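Side-chain contacts in 3-phosphoshikimate 1-carboxyvinyltransferase (Streptomyces sviceus, PDB 7M0O), which probably catalyses the transfer of the enolpyruvyl group of phosphoenolpyruvate to the 5-hydroxyl of shikimate-3-phosphate on the route to chorismate: residues Asp222-Ser227 with Asp365-Met370; Val321-Arg326 with Val390-Pro395. One frame throughout, in Å; residues are numbered along the deposited sequence.

Interaction 1: residues Asp222-Ser227 with Asp365-Met370. With PO4 (phosphate ion), chain B.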
ATOM      1  N   ASP A 222       5.075  -3.771  -4.321  1.00 12.51           N
ATOM      2  CA  ASP A 222       4.824  -3.768  -2.888  1.00 10.09           C
ATOM      3  C   ASP A 222       6.066  -4.254  -2.144  1.00 10.99           C
ATOM      4  O   ASP A 222       6.525  -5.387  -2.339  1.00 11.06           O
ATOM      5  CB  ASP A 222       3.613  -4.640  -2.556  1.00 13.22           C
ATOM      6  CG  ASP A 222       3.132  -4.454  -1.133  1.00 17.12           C
ATOM      7  OD1 ASP A 222       3.861  -4.845  -0.198  1.00 14.30           O
ATOM      8  OD2 ASP A 222       2.011  -3.938  -0.945  1.00 18.40           O
ATOM      9  N   ALA A 223       6.606  -3.386  -1.295  1.00 10.33           N
ATOM     10  CA  ALA A 223       7.851  -3.696  -0.599  1.00  8.94           C
ATOM     11  C   ALA A 223       7.649  -4.663   0.560  1.00  8.54           C
ATOM     12  O   ALA A 223       8.580  -5.390   0.926  1.00 11.52           O
ATOM     13  CB  ALA A 223       8.508  -2.404  -0.099  1.00 10.01           C
ATOM     14  N   SER A 224       6.458  -4.675   1.158  1.00  9.89           N
ATOM     15  CA  SER A 224       6.161  -5.658   2.196  1.00  9.29           C
ATOM     16  C   SER A 224       6.095  -7.059   1.605  1.00  9.82           C
ATOM     17  O   SER A 224       6.649  -8.011   2.163  1.00 10.88           O
ATOM     18  CB  SER A 224       4.836  -5.297   2.873  1.00 12.98           C
ATOM     19  OG  SER A 224       4.827  -3.942   3.278  1.00 15.26           O
ATOM     20  N   THR A 225       5.441  -7.188   0.452  1.00 11.50           N
ATOM     21  CA  THR A 225       5.446  -8.443  -0.292  1.00 10.82           C
ATOM     22  C   THR A 225       6.863  -8.839  -0.691  1.00 10.05           C
ATOM     23  O   THR A 225       7.222 -10.021  -0.644  1.00 10.56           O
ATOM     24  CB  THR A 225       4.560  -8.290  -1.528  1.00  9.95           C
ATOM     25  OG1 THR A 225       3.205  -8.140  -1.100  1.00 13.26           O
ATOM     26  CG2 THR A 225       4.682  -9.498  -2.462  1.00 10.94           C
ATOM     27  N   ALA A 226       7.696  -7.856  -1.050  1.00  8.84           N
ATOM     28  CA  ALA A 226       9.058  -8.160  -1.465  1.00 10.97           C
ATOM     29  C   ALA A 226       9.900  -8.721  -0.328  1.00 12.48           C
ATOM     30  O   ALA A 226      10.867  -9.441  -0.602  1.00 10.12           O
ATOM     31  CB  ALA A 226       9.747  -6.914  -2.033  1.00 11.16           C
ATOM     32  N   SER A 227       9.541  -8.441   0.928  1.00 10.59           N
ATOM     33  CA  SER A 227      10.398  -8.840   2.039  1.00  8.09           C
ATOM     34  C   SER A 227      10.553 -10.347   2.100  1.00  8.38           C
ATOM     35  O   SER A 227      11.633 -10.837   2.444  1.00  9.29           O
ATOM     36  CB  SER A 227       9.847  -8.311   3.380  1.00 10.88           C
ATOM     37  OG  SER A 227       8.713  -9.021   3.858  1.00  9.91           O
ATOM     38  N   ASP A 365      -3.969 -14.322   9.304  1.00 11.96           N
ATOM     39  CA  ASP A 365      -3.033 -13.236   9.027  1.00 17.13           C
ATOM     40  C   ASP A 365      -2.116 -13.597   7.861  1.00 11.76           C
ATOM     41  O   ASP A 365      -1.296 -14.523   7.968  1.00 13.35           O
ATOM     42  CB  ASP A 365      -2.197 -12.920  10.269  1.00 14.71           C
ATOM     43  CG  ASP A 365      -1.475 -11.592  10.161  1.00 16.66           C
ATOM     44  OD1 ASP A 365      -0.912 -11.295   9.088  1.00 20.36           O
ATOM     45  OD2 ASP A 365      -1.487 -10.841  11.156  1.00 19.57           O
ATOM     46  N   HIS A 366      -2.250 -12.839   6.764  1.00 14.38           N
ATOM     47  CA  HIS A 366      -1.454 -13.059   5.551  1.00 13.00           C
ATOM     48  C   HIS A 366       0.051 -13.063   5.820  1.00 13.73           C
ATOM     49  O   HIS A 366       0.794 -13.854   5.221  1.00 11.34           O
ATOM     50  CB  HIS A 366      -1.800 -11.998   4.503  1.00 14.27           C
ATOM     51  CG  HIS A 366      -1.806 -10.589   5.017  1.00 14.13           C
ATOM     52  ND1 HIS A 366      -2.621 -10.161   6.050  1.00 18.64           N
ATOM     53  CD2 HIS A 366      -1.102  -9.503   4.624  1.00 17.64           C
ATOM     54  CE1 HIS A 366      -2.412  -8.876   6.267  1.00 16.95           C
ATOM     55  NE2 HIS A 366      -1.493  -8.453   5.418  1.00 13.69           N
ATOM     56  N   ARG A 367       0.522 -12.187   6.714  1.00 11.35           N
ATOM     57  CA  ARG A 367       1.960 -12.110   6.975  1.00 13.41           C
ATOM     58  C   ARG A 367       2.478 -13.298   7.786  1.00 10.54           C
ATOM     59  O   ARG A 367       3.646 -13.656   7.655  1.00 12.69           O
ATOM     60  CB  ARG A 367       2.296 -10.800   7.682  1.00 11.00           C
ATOM     61  CG  ARG A 367       1.676  -9.585   6.980  1.00 12.74           C
ATOM     62  CD  ARG A 367       2.646  -8.422   6.840  1.00 13.60           C
ATOM     63  NE  ARG A 367       1.999  -7.377   6.047  1.00 17.01           N
ATOM     64  CZ  ARG A 367       2.142  -7.246   4.730  1.00 13.43           C
ATOM     65  NH1 ARG A 367       2.928  -8.083   4.053  1.00 11.56           N
ATOM     66  NH2 ARG A 367       1.490  -6.296   4.087  1.00 12.69           N
ATOM     67  N   ILE A 368       1.644 -13.933   8.615  1.00 11.59           N
ATOM     68  CA  ILE A 368       2.085 -15.158   9.280  1.00 12.52           C
ATOM     69  C   ILE A 368       2.285 -16.276   8.255  1.00 10.71           C
ATOM     70  O   ILE A 368       3.277 -17.010   8.303  1.00 12.18           O
ATOM     71  CB  ILE A 368       1.098 -15.566  10.395  1.00 12.53           C
ATOM     72  CG1 ILE A 368       0.977 -14.465  11.451  1.00 13.87           C
ATOM     73  CG2 ILE A 368       1.524 -16.899  11.046  1.00 12.72           C
ATOM     74  CD1 ILE A 368       2.303 -14.097  12.143  1.00 13.51           C
ATOM     75  N   VAL A 369       1.362 -16.415   7.296  1.00 11.42           N
ATOM     76  CA  VAL A 369       1.503 -17.459   6.280  1.00 11.25           C
ATOM     77  C   VAL A 369       2.705 -17.177   5.383  1.00 13.78           C
ATOM     78  O   VAL A 369       3.529 -18.061   5.121  1.00 10.84           O
ATOM     79  CB  VAL A 369       0.206 -17.589   5.457  1.00  9.49           C
ATOM     80  CG1 VAL A 369       0.434 -18.540   4.260  1.00 12.96           C
ATOM     81  CG2 VAL A 369      -0.905 -18.120   6.338  1.00 10.91           C
ATOM     82  N   MET A 370       2.823 -15.942   4.888  1.00 11.55           N
ATOM     83  CA  MET A 370       3.912 -15.655   3.960  1.00 12.38           C
ATOM     84  C   MET A 370       5.267 -15.775   4.648  1.00 10.07           C
ATOM     85  O   MET A 370       6.234 -16.257   4.049  1.00  9.68           O
ATOM     86  CB  MET A 370       3.714 -14.275   3.332  1.00 11.65           C
ATOM     87  CG  MET A 370       2.537 -14.262   2.347  1.00 10.09           C
ATOM     88  SD  MET A 370       2.337 -12.768   1.357  1.00 15.64           S
ATOM     89  CE  MET A 370       1.686 -11.636   2.557  1.00 17.57           C
TER
HETATM   90  P   PO4 B 501      -0.831  -5.099   6.906  1.00 17.89           P
HETATM   91  O1  PO4 B 501      -0.227  -3.725   6.787  1.00 28.05           O
HETATM   92  O2  PO4 B 501       0.149  -5.967   7.655  1.00 17.44           O
HETATM   93  O3  PO4 B 501      -1.087  -5.631   5.516  1.00 24.73           O
HETATM   94  O4  PO4 B 501      -2.124  -4.954   7.666  1.00 27.02           O
HETATM   95  O   HOH W   1       1.302  -5.271   1.421  1.00 22.17           O
HETATM   96  O   HOH W   2       2.069  -7.895   1.280  1.00 16.85           O
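Ser224 and Arg367 meet where helices 223-235 and 366-375 begin, two of the helices that, as in other EPSP synthases, present their N-terminal ends to the active-site cleft. Asp222 and Asp365 are the two N-caps: Asp222 OD1 accepts from Thr225 N and Asp365 OD1 from Arg367 N. The close packing is small. Ser224 CB lies 3.6 Å from Arg367 NH1 and almost as near NH2, while Ser224 OG lies over a face of the guanidinium and spends its hydrogen bond on Asp254. The arginine chain bends about the CB-CG bond (chi2 -135°), which swings its end toward helix 223-235 although its CB does not point there; Tyr228 OH binds NH1.

On its looser side the contact is made through water. Water 1 donates to Asp222 OD2 and accepts from Arg367 NH2 (2.9 Å), standing near the guanidinium plane; water 2 joins Arg367 NH1 to Thr225 OG1. The opposite charges of Asp222 and Arg367 are not in contact, OD1 and NH2 lying 5.1 Å apart; the water on OD2 probably relays part of their attraction.

Arg367, predicted to bind phosphoenolpyruvate, also grips a phosphate ion, probably from the crystallisation liquor, with NE to O2 at 2.8 Å and NH2 to O3. The imidazole of His366 takes the phosphate at its edge: NE2 donates to the same O3 over 2.9 Å, at 159°.

Interaction 2: residues Val321-Arg326 with Val390-Pro395. With PO4 (phosphate ion), chain B.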
ATOM      1  N   VAL A 321      -1.266  -5.155  18.236  1.00 21.69           N
ATOM      2  CA  VAL A 321      -2.593  -4.574  18.130  1.00 30.83           C
ATOM      3  C   VAL A 321      -3.090  -4.579  16.686  1.00 29.04           C
ATOM      4  O   VAL A 321      -3.984  -3.811  16.333  1.00 30.23           O
ATOM      5  CB  VAL A 321      -2.615  -3.166  18.739  1.00 28.00           C
ATOM      6  CG1 VAL A 321      -2.143  -3.228  20.181  1.00 29.41           C
ATOM      7  CG2 VAL A 321      -1.709  -2.230  17.942  1.00 25.99           C
ATOM      8  N   LYS A 322      -2.519  -5.435  15.843  1.00 28.85           N
ATOM      9  CA  LYS A 322      -3.103  -5.727  14.541  1.00 21.59           C
ATOM     10  C   LYS A 322      -4.350  -6.580  14.777  1.00 30.70           C
ATOM     11  O   LYS A 322      -4.797  -6.768  15.911  1.00 30.35           O
ATOM     12  CB  LYS A 322      -2.092  -6.424  13.633  1.00 24.42           C
ATOM     13  CG  LYS A 322      -0.751  -5.702  13.478  1.00 22.80           C
ATOM     14  CD  LYS A 322      -0.884  -4.400  12.710  1.00 25.73           C
ATOM     15  CE  LYS A 322      -1.280  -4.643  11.265  1.00 29.16           C
ATOM     16  NZ  LYS A 322      -1.272  -3.376  10.477  1.00 32.11           N
ATOM     17  N   GLU A 323      -4.929  -7.126  13.700  1.00 23.51           N
ATOM     18  CA  GLU A 323      -6.139  -7.922  13.882  1.00 28.66           C
ATOM     19  C   GLU A 323      -5.836  -9.205  14.644  1.00 27.94           C
ATOM     20  O   GLU A 323      -6.709  -9.739  15.340  1.00 31.22           O
ATOM     21  CB  GLU A 323      -6.794  -8.198  12.527  1.00 36.81           C
ATOM     22  CG  GLU A 323      -7.425  -6.938  11.916  1.00 36.80           C
ATOM     23  CD  GLU A 323      -8.271  -7.212  10.686  1.00 39.59           C
ATOM     24  OE1 GLU A 323      -8.059  -8.247  10.025  1.00 34.64           O
ATOM     25  OE2 GLU A 323      -9.158  -6.384  10.381  1.00 44.08           O
ATOM     26  N   CYS A 324      -4.600  -9.688  14.560  1.00 22.47           N
ATOM     27  CA  CYS A 324      -4.091 -10.688  15.480  1.00 21.06           C
ATOM     28  C   CYS A 324      -2.835 -10.125  16.134  1.00 17.82           C
ATOM     29  O   CYS A 324      -2.173  -9.239  15.580  1.00 20.81           O
ATOM     30  CB  CYS A 324      -3.799 -12.042  14.760  1.00 28.26           C
ATOM     31  SG  CYS A 324      -2.280 -12.223  13.713  1.00 32.85           S
ATOM     32  N   ASP A 325      -2.536 -10.605  17.336  1.00 21.34           N
ATOM     33  CA  ASP A 325      -1.278 -10.255  17.994  1.00 20.05           C
ATOM     34  C   ASP A 325      -0.169 -10.997  17.256  1.00 12.57           C
ATOM     35  O   ASP A 325       0.010 -12.198  17.437  1.00 14.74           O
ATOM     36  CB  ASP A 325      -1.323 -10.607  19.480  1.00 17.73           C
ATOM     37  CG  ASP A 325      -0.071 -10.143  20.242  1.00 21.05           C
ATOM     38  OD1 ASP A 325       1.016 -10.123  19.631  1.00 18.47           O
ATOM     39  OD2 ASP A 325      -0.161  -9.814  21.452  1.00 19.02           O
ATOM     40  N   ARG A 326       0.582 -10.276  16.417  1.00 16.91           N
ATOM     41  CA  ARG A 326       1.586 -10.908  15.564  1.00 14.02           C
ATOM     42  C   ARG A 326       2.830 -11.313  16.332  1.00 15.98           C
ATOM     43  O   ARG A 326       3.516 -12.263  15.930  1.00 15.38           O
ATOM     44  CB  ARG A 326       1.994  -9.969  14.422  1.00 16.17           C
ATOM     45  CG  ARG A 326       0.970  -9.857  13.323  1.00 18.30           C
ATOM     46  CD  ARG A 326       1.410  -8.898  12.237  1.00 15.38           C
ATOM     47  NE  ARG A 326       0.444  -8.908  11.150  1.00 17.44           N
ATOM     48  CZ  ARG A 326       0.401  -8.027  10.156  1.00 18.32           C
ATOM     49  NH1 ARG A 326       1.261  -7.026  10.094  1.00 14.36           N
ATOM     50  NH2 ARG A 326      -0.515  -8.153   9.209  1.00 16.67           N
ATOM     51  N   VAL A 390      -3.466 -15.260   2.351  1.00 16.98           N
ATOM     52  CA  VAL A 390      -2.520 -14.450   1.585  1.00 13.90           C
ATOM     53  C   VAL A 390      -3.228 -13.569   0.566  1.00 18.46           C
ATOM     54  O   VAL A 390      -2.671 -12.558   0.131  1.00 14.54           O
ATOM     55  CB  VAL A 390      -1.467 -15.320   0.861  1.00 16.37           C
ATOM     56  CG1 VAL A 390      -0.663 -16.151   1.833  1.00 15.54           C
ATOM     57  CG2 VAL A 390      -2.123 -16.205  -0.220  1.00 15.31           C
ATOM     58  N   ARG A 391      -4.464 -13.921   0.189  1.00 19.72           N
ATOM     59  CA  ARG A 391      -5.188 -13.136  -0.799  1.00 18.68           C
ATOM     60  C   ARG A 391      -5.506 -11.735  -0.300  1.00 17.95           C
ATOM     61  O   ARG A 391      -5.842 -10.866  -1.111  1.00 18.34           O
ATOM     62  CB  ARG A 391      -6.464 -13.876  -1.202  1.00 18.25           C
ATOM     63  CG  ARG A 391      -6.160 -15.205  -1.882  1.00 24.94           C
ATOM     64  CD  ARG A 391      -7.377 -15.795  -2.565  1.00 27.84           C
ATOM     65  NE  ARG A 391      -8.414 -16.174  -1.624  1.00 29.26           N
ATOM     66  CZ  ARG A 391      -9.689 -15.831  -1.757  1.00 33.20           C
ATOM     67  NH1 ARG A 391     -10.070 -15.097  -2.793  1.00 33.43           N
ATOM     68  NH2 ARG A 391     -10.579 -16.220  -0.857  1.00 35.96           N
ATOM     69  N   LYS A 392      -5.408 -11.496   1.013  1.00 20.51           N
ATOM     70  CA  LYS A 392      -5.599 -10.142   1.523  1.00 21.14           C
ATOM     71  C   LYS A 392      -4.673  -9.140   0.849  1.00 18.81           C
ATOM     72  O   LYS A 392      -5.053  -7.978   0.675  1.00 20.72           O
ATOM     73  CB  LYS A 392      -5.404 -10.108   3.036  1.00 16.27           C
ATOM     74  CG  LYS A 392      -6.500 -10.889   3.789  1.00 19.61           C
ATOM     75  CD  LYS A 392      -6.285 -10.865   5.289  1.00 25.94           C
ATOM     76  CE  LYS A 392      -7.467 -11.493   6.020  1.00 24.76           C
ATOM     77  NZ  LYS A 392      -7.514 -11.072   7.449  1.00 36.04           N
ATOM     78  N   THR A 393      -3.458  -9.554   0.455  1.00 17.06           N
ATOM     79  CA  THR A 393      -2.542  -8.630  -0.227  1.00 15.45           C
ATOM     80  C   THR A 393      -1.885  -9.167  -1.492  1.00 16.77           C
ATOM     81  O   THR A 393      -1.299  -8.372  -2.231  1.00 16.35           O
ATOM     82  CB  THR A 393      -1.405  -8.169   0.704  1.00 18.39           C
ATOM     83  OG1 THR A 393      -0.626  -9.303   1.122  1.00 16.79           O
ATOM     84  CG2 THR A 393      -1.938  -7.422   1.919  1.00 16.66           C
ATOM     85  N   PHE A 394      -1.937 -10.465  -1.762  1.00 19.86           N
ATOM     86  CA  PHE A 394      -1.186 -11.015  -2.883  1.00 14.41           C
ATOM     87  C   PHE A 394      -1.859 -12.321  -3.281  1.00 16.35           C
ATOM     88  O   PHE A 394      -1.470 -13.394  -2.797  1.00 13.46           O
ATOM     89  CB  PHE A 394       0.287 -11.224  -2.491  1.00 16.56           C
ATOM     90  CG  PHE A 394       1.207 -11.592  -3.646  1.00 12.49           C
ATOM     91  CD1 PHE A 394       0.762 -11.598  -4.962  1.00 17.90           C
ATOM     92  CD2 PHE A 394       2.524 -11.946  -3.389  1.00 12.94           C
ATOM     93  CE1 PHE A 394       1.630 -11.962  -6.017  1.00 17.97           C
ATOM     94  CE2 PHE A 394       3.388 -12.311  -4.422  1.00 13.77           C
ATOM     95  CZ  PHE A 394       2.942 -12.312  -5.735  1.00 14.99           C
ATOM     96  N   PRO A 395      -2.905 -12.260  -4.110  1.00 18.53           N
ATOM     97  CA  PRO A 395      -3.622 -13.493  -4.477  1.00 18.89           C
ATOM     98  C   PRO A 395      -2.723 -14.552  -5.089  1.00 18.48           C
ATOM     99  O   PRO A 395      -2.939 -15.742  -4.846  1.00 23.87           O
ATOM    100  CB  PRO A 395      -4.681 -12.993  -5.473  1.00 23.22           C
ATOM    101  CG  PRO A 395      -4.897 -11.556  -5.087  1.00 23.58           C
ATOM    102  CD  PRO A 395      -3.538 -11.057  -4.679  1.00 21.84           C
TER
HETATM  103  P   PO4 B 501      -0.831  -5.099   6.906  1.00 17.89           P
HETATM  104  O1  PO4 B 501      -0.227  -3.725   6.787  1.00 28.05           O
HETATM  105  O2  PO4 B 501       0.149  -5.967   7.655  1.00 17.44           O
HETATM  106  O3  PO4 B 501      -1.087  -5.631   5.516  1.00 24.73           O
HETATM  107  O4  PO4 B 501      -2.124  -4.954   7.666  1.00 27.02           O
HETATM  108  O   HOH W   3      -9.196  -9.204   8.017  1.00 41.29           O
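Glu323 and Lys392 make the one direct contact between these loops, a sparse surface meeting; the phosphate ion nearby is bonded by other residues of 321-326. Along that segment, Lys322 comes first to the anion. Two successive bends, chi2 -68° and chi3 -66°, curl its chain back so that NZ reaches phosphate O4 in a weak bond of 3.3 Å, while its CE rests 3.6 Å above one face of the Arg326 guanidinium, toward the rim.

Next, Glu323 sends an extended chain obliquely across the end of Lys392, itself extended from the 3-10 turn 390-392. OE1 and NZ stop 3.9 Å apart, a long salt bridge. Water 3 sits beside them, donating to Glu323 OE1 and accepting from Lys392 NZ at short distances; NZ also has a weak bond to Gly364 O. Asp325 then caps helix 326-336, OD1 accepting from Glu328 N and OD2 pairing with Arg320.

Arg326 opens that helix. Its chain is straight from CG to NE, which forms a salt bridge with Asp365 OD2, and the edge of the guanidinium forks on a single oxygen: NH1 reaches phosphate O2 at 2.9 Å and NH2 the same atom at 2.8 Å. Both bonds are bent, as expected when two N-H groups share one acceptor in their plane. A leucine here would probably strip O2 of these two donors, leave the Asp365 carboxylate without its mate, and remove the flat surface under Lys322 CE. Lys322 is predicted to bind shikimate-3-phosphate, and Arg326 and Lys392 phosphoenolpyruvate; Lys322 and Arg326 on the ion, with Lys392 farther off and turned to Glu323, are consistent with the basic substrate pocket of EPSP synthases.

In the fold
Interactions 1 and 2, their centres 8 Å apart, meet at one anion site whose donors come from 321-326 and 365-370; the four segments alternate along the chain. The phosphate is common to both: its O2 accepts from Arg367 NE and from both terminal nitrogens of Arg326. The two arginines pack directly, Arg367 CG lying 3.4 Å from Arg326 NH2, and the salt bridge from Asp365 OD2 to Arg326 NE is 2.7 Å long, so the N-cap residue of helix 366-375 probably steadies the guanidinium of Arg326. Farther from the ion, Thr225 CG2 touches Phe394 CD2 at 3.4 Å. The side chain of Arg367 is about 4 Å, between nearest atoms, from that of Asp295, the predicted proton acceptor.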